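Local coordinates for period circadian protein homolog 2 (Mus musculus, PDB 3GDI), which is a circadian clock protein that regulates transcription and probably associates with partner proteins through its tandem PAS domains, at residues K164-T168 with D181-L187; T243-S249 with I263-R269. One frame throughout, in Å; residues are numbered along the deposited sequence.

Overall arrangement
The chain first builds an N-terminal PAS domain with its own five-stranded antiparallel sheet. Both contacts lie in the second PAS domain, which follows it. Contact 1 closes first. The chain leaves strand 166-171, turns into the edge strand 177-180, and comes back at 181-187 to touch the start of the first of these strands. It then runs through short helices, helix 209-221 and strand 227-235. Contact 2 closes the hairpin of strands 241-252 and 259-268. The two loops are in series and do not cross. The centres of the two contacts are about 11 Å apart. Strand 166-171 lies beside strand 259-268, so both contacts meet in one sheet, where His266 N hydrogen-bonds to Phe167 O at 2.7 Å.

Contact 1: K164-T168 with D181-L187; sequences KRIFT and DERAVPL
Asp181 holds CG between the backbone N and the carbonyl carbon, with chi1 83°. This torsion brings the Asp181 carboxylate to the backbone of Thr168. Thr168 N donates to Asp181 OD1 at 2.6 Å, in a nearly straight bond that meets the oxygen from above the carboxylate plane. Asp181 N returns a bond to Thr168 O at 3.1 Å. Asp181 OD2 takes Arg183 NE in a salt bridge of 2.9 Å. Two donors thus fix the rotation of the carboxylate and would be expected to favour its charged form. The Arg183 chain bends at chi3 (-63°) and lays its guanidinium beside the strand. Ile166 O sits 3.0 Å above one face of that group, with an angle too poor for a hydrogen bond to NE. Thr168 CG2 meets its edge near NH2. Phe167 CD2 touches Ala184 CB obliquely at 3.4 Å. Leu187 CD1 packs against Phe167 CD1, while its CD2 touches Arg165 CB. Asp181 to Ala184 form a type I turn that leads into helix 184-188. The contact therefore fastens the chain entering the first helix of this PAS domain to strand 166-171. That strand pairs on with strand 259-268, where the Phe167 ring meets His266, and Leu187 also packs on Val268.

Contact 2: T243-S249 with I263-R269; sequences TLDTSWS and IGRHKVR
The imidazole of His266 turns its edge to the face of the Trp248 six-membered ring. The pair is an offset edge-to-face stack, with centroids 5.4 Å apart and planes at 75°. Trp248 CH2 lies at the imidazole edge, near its plane. Thr246 CG2 lies over one face of the indole, toward its rim. One face of the imidazole has Gly264 C near its rim. Leu244 CD2 approaches the same ring obliquely. Gly264 has no side chain, and Trp248 CE3 comes to 3.8 Å from its CA. The side chains of Leu244, Thr246, Trp248 and His266 share one face of the hairpin, and helix 209-221 covers Trp248 there through Ile215 and Ile219. The hairpin is antiparallel and belongs to the five-stranded sheet of the PAS fold, in strand order 2-1-5-4-3. Between 243-249 and 263-269, Asp245 with Lys267, Ser247 with Arg265 and Ser249 with Ile263 are the hydrogen-bonded pairs. Arg265 N bonds to Ser247 O at 3.0 Å. On the other face Asp245 and Lys267 form a salt-bridge network, which Arg269 joins from the corner of the chain. Asp245 OD2 meets Arg269 NH1 at 2.9 Å, the carboxylate and guanidinium planes being turned 70° apart. Lys267 NZ adds a weak salt-bridging hydrogen bond to Asp245 OD1 at 3.4 Å. The lysine chain bends at chi3 (-73°) to run alongside the aspartate. At the corner, Arg269 N donates to Thr243 O at 2.8 Å. Ser249 OG is hydrogen-bonded to Gly224 O. Trp255 of the second subunit packs on Arg265, and its NE1 makes a weak hydrogen bond with Ser247 OG.

Contact 1: K164-T168 with D181-L187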
loop_
_atom_site.group_PDB
_atom_site.type_symbol
_atom_site.label_atom_id
_atom_site.label_comp_id
_atom_site.label_asym_id
_atom_site.label_seq_id
_atom_site.Cartn_x
_atom_site.Cartn_y
_atom_site.Cartn_z
ATOM N N LYS A 164 -27.648 -1.875 -1.962
ATOM C CA LYS A 164 -26.485 -1.057 -2.251
ATOM C C LYS A 164 -25.411 -1.127 -1.172
ATOM O O LYS A 164 -24.497 -0.313 -1.150
ATOM C CB LYS A 164 -26.919 0.388 -2.468
ATOM C CG LYS A 164 -27.954 0.550 -3.579
ATOM C CD LYS A 164 -28.208 2.026 -3.887
ATOM C CE LYS A 164 -29.244 2.214 -4.989
ATOM N NZ LYS A 164 -29.338 3.648 -5.408
ATOM N N ARG A 165 -25.529 -2.101 -0.275
ATOM C CA ARG A 165 -24.547 -2.281 0.787
ATOM C C ARG A 165 -23.484 -3.167 0.180
ATOM O O ARG A 165 -23.366 -4.338 0.508
ATOM C CB ARG A 165 -25.198 -2.953 2.002
ATOM C CG ARG A 165 -26.519 -2.304 2.337
ATOM C CD ARG A 165 -26.775 -2.153 3.811
ATOM N NE ARG A 165 -27.170 -3.405 4.440
ATOM C CZ ARG A 165 -27.927 -3.477 5.531
ATOM N NH1 ARG A 165 -28.379 -2.369 6.111
ATOM N NH2 ARG A 165 -28.218 -4.659 6.053
ATOM N N ILE A 166 -22.725 -2.578 -0.732
ATOM C CA ILE A 166 -21.675 -3.264 -1.462
ATOM C C ILE A 166 -20.314 -2.620 -1.264
ATOM O O ILE A 166 -20.154 -1.409 -1.409
ATOM C CB ILE A 166 -21.992 -3.247 -2.986
ATOM C CG1 ILE A 166 -23.341 -3.919 -3.231
ATOM C CG2 ILE A 166 -20.869 -3.927 -3.793
ATOM C CD1 ILE A 166 -23.774 -3.880 -4.680
ATOM N N PHE A 167 -19.330 -3.437 -0.931
ATOM C CA PHE A 167 -17.968 -2.938 -0.779
ATOM C C PHE A 167 -17.003 -3.991 -1.337
ATOM O O PHE A 167 -17.364 -5.163 -1.471
ATOM C CB PHE A 167 -17.647 -2.629 0.687
ATOM C CG PHE A 167 -17.523 -3.834 1.544
ATOM C CD1 PHE A 167 -18.653 -4.447 2.066
ATOM C CD2 PHE A 167 -16.275 -4.348 1.850
ATOM C CE1 PHE A 167 -18.545 -5.564 2.896
ATOM C CE2 PHE A 167 -16.142 -5.462 2.674
ATOM C CZ PHE A 167 -17.281 -6.076 3.203
ATOM N N THR A 168 -15.791 -3.575 -1.684
ATOM C CA THR A 168 -14.820 -4.520 -2.218
ATOM C C THR A 168 -13.537 -4.568 -1.398
ATOM O O THR A 168 -13.200 -3.631 -0.688
ATOM C CB THR A 168 -14.436 -4.190 -3.671
ATOM O OG1 THR A 168 -13.572 -3.051 -3.683
ATOM C CG2 THR A 168 -15.678 -3.874 -4.500
ATOM N N ASP A 181 -12.181 -0.685 -0.264
ATOM C CA ASP A 181 -12.749 0.497 -0.884
ATOM C C ASP A 181 -13.574 1.312 0.100
ATOM O O ASP A 181 -14.044 0.806 1.121
ATOM C CB ASP A 181 -13.549 0.121 -2.136
ATOM C CG ASP A 181 -14.945 -0.320 -1.828
ATOM O OD1 ASP A 181 -15.112 -1.173 -0.944
ATOM O OD2 ASP A 181 -15.879 0.185 -2.484
ATOM N N GLU A 182 -13.727 2.590 -0.207
ATOM C CA GLU A 182 -14.441 3.508 0.665
ATOM C C GLU A 182 -15.819 3.094 1.142
ATOM O O GLU A 182 -16.223 3.469 2.241
ATOM C CB GLU A 182 -14.537 4.883 0.010
ATOM C CG GLU A 182 -13.200 5.587 -0.129
ATOM C CD GLU A 182 -13.339 7.064 -0.462
ATOM O OE1 GLU A 182 -12.295 7.731 -0.636
ATOM O OE2 GLU A 182 -14.487 7.556 -0.546
ATOM N N ARG A 183 -16.545 2.332 0.331
ATOM C CA ARG A 183 -17.887 1.913 0.708
ATOM C C ARG A 183 -17.859 0.970 1.897
ATOM O O ARG A 183 -18.878 0.755 2.556
ATOM C CB ARG A 183 -18.587 1.240 -0.477
ATOM C CG ARG A 183 -18.717 2.131 -1.709
ATOM C CD ARG A 183 -19.392 1.409 -2.880
ATOM N NE ARG A 183 -18.628 0.254 -3.349
ATOM C CZ ARG A 183 -18.972 -0.506 -4.387
ATOM N NH1 ARG A 183 -20.071 -0.236 -5.072
ATOM N NH2 ARG A 183 -18.218 -1.539 -4.741
ATOM N N ALA A 184 -16.684 0.420 2.177
ATOM C CA ALA A 184 -16.514 -0.520 3.279
ATOM C C ALA A 184 -16.497 0.132 4.658
ATOM O O ALA A 184 -16.974 -0.462 5.631
ATOM C CB ALA A 184 -15.230 -1.325 3.081
ATOM N N VAL A 185 -15.948 1.340 4.758
ATOM C CA VAL A 185 -15.879 1.998 6.055
ATOM C C VAL A 185 -17.244 2.042 6.742
ATOM O O VAL A 185 -17.384 1.618 7.887
ATOM C CB VAL A 185 -15.302 3.423 5.939
ATOM C CG1 VAL A 185 -15.268 4.065 7.307
ATOM C CG2 VAL A 185 -13.889 3.378 5.359
ATOM N N PRO A 186 -18.274 2.543 6.049
ATOM C CA PRO A 186 -19.602 2.603 6.667
ATOM C C PRO A 186 -20.226 1.227 6.943
ATOM O O PRO A 186 -21.103 1.096 7.798
ATOM C CB PRO A 186 -20.422 3.406 5.651
ATOM C CG PRO A 186 -19.399 4.264 5.001
ATOM C CD PRO A 186 -18.254 3.312 4.794
ATOM N N LEU A 187 -19.790 0.197 6.231
ATOM C CA LEU A 187 -20.377 -1.125 6.452
ATOM C C LEU A 187 -19.582 -2.008 7.413
ATOM O O LEU A 187 -20.081 -3.037 7.862
ATOM C CB LEU A 187 -20.560 -1.848 5.111
ATOM C CG LEU A 187 -21.525 -1.213 4.101
ATOM C CD1 LEU A 187 -21.358 -1.870 2.753
ATOM C CD2 LEU A 187 -22.954 -1.350 4.587
#

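Contact 2: T243-S249 with I263-R269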
loop_
_atom_site.group_PDB
_atom_site.type_symbol
_atom_site.label_atom_id
_atom_site.label_comp_id
_atom_site.label_asym_id
_atom_site.label_seq_id
_atom_site.Cartn_x
_atom_site.Cartn_y
_atom_site.Cartn_z
ATOM N N THR A 243 -23.196 -10.906 7.560
ATOM C CA THR A 243 -23.192 -12.000 6.603
ATOM C C THR A 243 -23.065 -11.466 5.198
ATOM O O THR A 243 -23.869 -10.651 4.751
ATOM C CB THR A 243 -24.471 -12.837 6.729
ATOM O OG1 THR A 243 -24.487 -13.454 8.019
ATOM C CG2 THR A 243 -24.538 -13.907 5.656
ATOM N N LEU A 244 -22.047 -11.949 4.499
ATOM C CA LEU A 244 -21.776 -11.513 3.142
ATOM C C LEU A 244 -22.113 -12.515 2.045
ATOM O O LEU A 244 -22.089 -13.729 2.253
ATOM C CB LEU A 244 -20.296 -11.149 3.021
ATOM C CG LEU A 244 -19.752 -9.893 3.707
ATOM C CD1 LEU A 244 -20.373 -9.710 5.065
ATOM C CD2 LEU A 244 -18.242 -10.012 3.815
ATOM N N ASP A 245 -22.452 -11.967 0.883
ATOM C CA ASP A 245 -22.720 -12.722 -0.336
ATOM C C ASP A 245 -21.545 -12.194 -1.153
ATOM O O ASP A 245 -21.467 -10.999 -1.445
ATOM C CB ASP A 245 -24.045 -12.310 -0.987
ATOM C CG ASP A 245 -25.251 -12.923 -0.295
ATOM O OD1 ASP A 245 -26.399 -12.638 -0.710
ATOM O OD2 ASP A 245 -25.055 -13.695 0.663
ATOM N N THR A 246 -20.622 -13.075 -1.510
ATOM C CA THR A 246 -19.444 -12.624 -2.215
ATOM C C THR A 246 -19.212 -13.156 -3.602
ATOM O O THR A 246 -19.584 -14.276 -3.932
ATOM C CB THR A 246 -18.189 -12.932 -1.385
ATOM O OG1 THR A 246 -18.310 -12.322 -0.091
ATOM C CG2 THR A 246 -16.948 -12.404 -2.082
ATOM N N SER A 247 -18.578 -12.318 -4.407
ATOM C CA SER A 247 -18.207 -12.661 -5.767
ATOM C C SER A 247 -16.678 -12.556 -5.767
ATOM O O SER A 247 -16.126 -11.523 -5.405
ATOM C CB SER A 247 -18.810 -11.664 -6.746
ATOM O OG SER A 247 -18.110 -11.700 -7.977
ATOM N N TRP A 248 -15.999 -13.628 -6.155
ATOM C CA TRP A 248 -14.545 -13.634 -6.154
ATOM C C TRP A 248 -13.887 -13.620 -7.533
ATOM O O TRP A 248 -14.379 -14.236 -8.478
ATOM C CB TRP A 248 -14.024 -14.844 -5.380
ATOM C CG TRP A 248 -14.373 -14.839 -3.925
ATOM C CD1 TRP A 248 -15.366 -15.553 -3.316
ATOM C CD2 TRP A 248 -13.747 -14.053 -2.890
ATOM N NE1 TRP A 248 -15.400 -15.261 -1.969
ATOM C CE2 TRP A 248 -14.421 -14.340 -1.683
ATOM C CE3 TRP A 248 -12.688 -13.128 -2.873
ATOM C CZ2 TRP A 248 -14.074 -13.736 -0.470
ATOM C CZ3 TRP A 248 -12.345 -12.526 -1.671
ATOM C CH2 TRP A 248 -13.038 -12.834 -0.484
ATOM N N SER A 249 -12.758 -12.916 -7.628
ATOM C CA SER A 249 -12.008 -12.822 -8.874
ATOM C C SER A 249 -10.513 -12.590 -8.600
ATOM O O SER A 249 -10.097 -12.419 -7.449
ATOM C CB SER A 249 -12.565 -11.691 -9.733
ATOM O OG SER A 249 -12.097 -11.809 -11.067
ATOM N N ILE A 263 -9.485 -10.224 -5.740
ATOM C CA ILE A 263 -10.460 -9.166 -5.482
ATOM C C ILE A 263 -11.830 -9.721 -5.177
ATOM O O ILE A 263 -12.297 -10.638 -5.849
ATOM C CB ILE A 263 -10.618 -8.226 -6.664
ATOM C CG1 ILE A 263 -10.713 -9.036 -7.953
ATOM C CG2 ILE A 263 -9.479 -7.250 -6.693
ATOM C CD1 ILE A 263 -10.793 -8.190 -9.211
ATOM N N GLY A 264 -12.480 -9.155 -4.167
ATOM C CA GLY A 264 -13.802 -9.610 -3.799
ATOM C C GLY A 264 -14.785 -8.457 -3.782
ATOM O O GLY A 264 -14.453 -7.345 -3.379
ATOM N N ARG A 265 -16.003 -8.717 -4.243
ATOM C CA ARG A 265 -17.044 -7.702 -4.259
ATOM C C ARG A 265 -18.103 -8.243 -3.336
ATOM O O ARG A 265 -18.771 -9.216 -3.662
ATOM C CB ARG A 265 -17.622 -7.535 -5.656
ATOM C CG ARG A 265 -18.631 -6.416 -5.726
ATOM C CD ARG A 265 -19.224 -6.313 -7.084
ATOM N NE ARG A 265 -19.727 -4.973 -7.339
ATOM C CZ ARG A 265 -20.999 -4.619 -7.217
ATOM N NH1 ARG A 265 -21.900 -5.518 -6.836
ATOM N NH2 ARG A 265 -21.367 -3.370 -7.488
ATOM N N HIS A 266 -18.264 -7.600 -2.190
ATOM C CA HIS A 266 -19.197 -8.072 -1.189
ATOM C C HIS A 266 -20.517 -7.347 -1.057
ATOM O O HIS A 266 -20.603 -6.135 -1.227
ATOM C CB HIS A 266 -18.501 -8.070 0.167
ATOM C CG HIS A 266 -17.134 -8.673 0.135
ATOM N ND1 HIS A 266 -15.985 -7.914 0.178
ATOM C CD2 HIS A 266 -16.732 -9.959 0.016
ATOM C CE1 HIS A 266 -14.933 -8.708 0.087
ATOM N NE2 HIS A 266 -15.358 -9.953 -0.012
ATOM N N LYS A 267 -21.546 -8.116 -0.735
ATOM C CA LYS A 267 -22.876 -7.575 -0.533
ATOM C C LYS A 267 -23.281 -8.066 0.841
ATOM O O LYS A 267 -23.362 -9.278 1.078
ATOM C CB LYS A 267 -23.833 -8.108 -1.598
ATOM C CG LYS A 267 -25.028 -7.203 -1.856
ATOM C CD LYS A 267 -26.306 -7.737 -1.213
ATOM C CE LYS A 267 -26.843 -8.955 -1.970
ATOM N NZ LYS A 267 -27.959 -9.632 -1.244
ATOM N N VAL A 268 -23.495 -7.135 1.765
ATOM C CA VAL A 268 -23.890 -7.534 3.103
ATOM C C VAL A 268 -25.377 -7.816 3.085
ATOM O O VAL A 268 -26.202 -6.921 2.924
ATOM C CB VAL A 268 -23.515 -6.464 4.181
ATOM C CG1 VAL A 268 -23.026 -5.202 3.522
ATOM C CG2 VAL A 268 -24.685 -6.196 5.107
ATOM N N ARG A 269 -25.701 -9.093 3.224
ATOM C CA ARG A 269 -27.076 -9.546 3.205
ATOM C C ARG A 269 -27.711 -9.410 4.590
ATOM O O ARG A 269 -28.926 -9.216 4.711
ATOM C CB ARG A 269 -27.117 -10.995 2.734
ATOM C CG ARG A 269 -28.441 -11.410 2.129
ATOM C CD ARG A 269 -28.380 -12.872 1.742
ATOM N NE ARG A 269 -28.055 -13.698 2.901
ATOM C CZ ARG A 269 -27.478 -14.889 2.817
ATOM N NH1 ARG A 269 -27.162 -15.382 1.628
ATOM N NH2 ARG A 269 -27.224 -15.591 3.914
#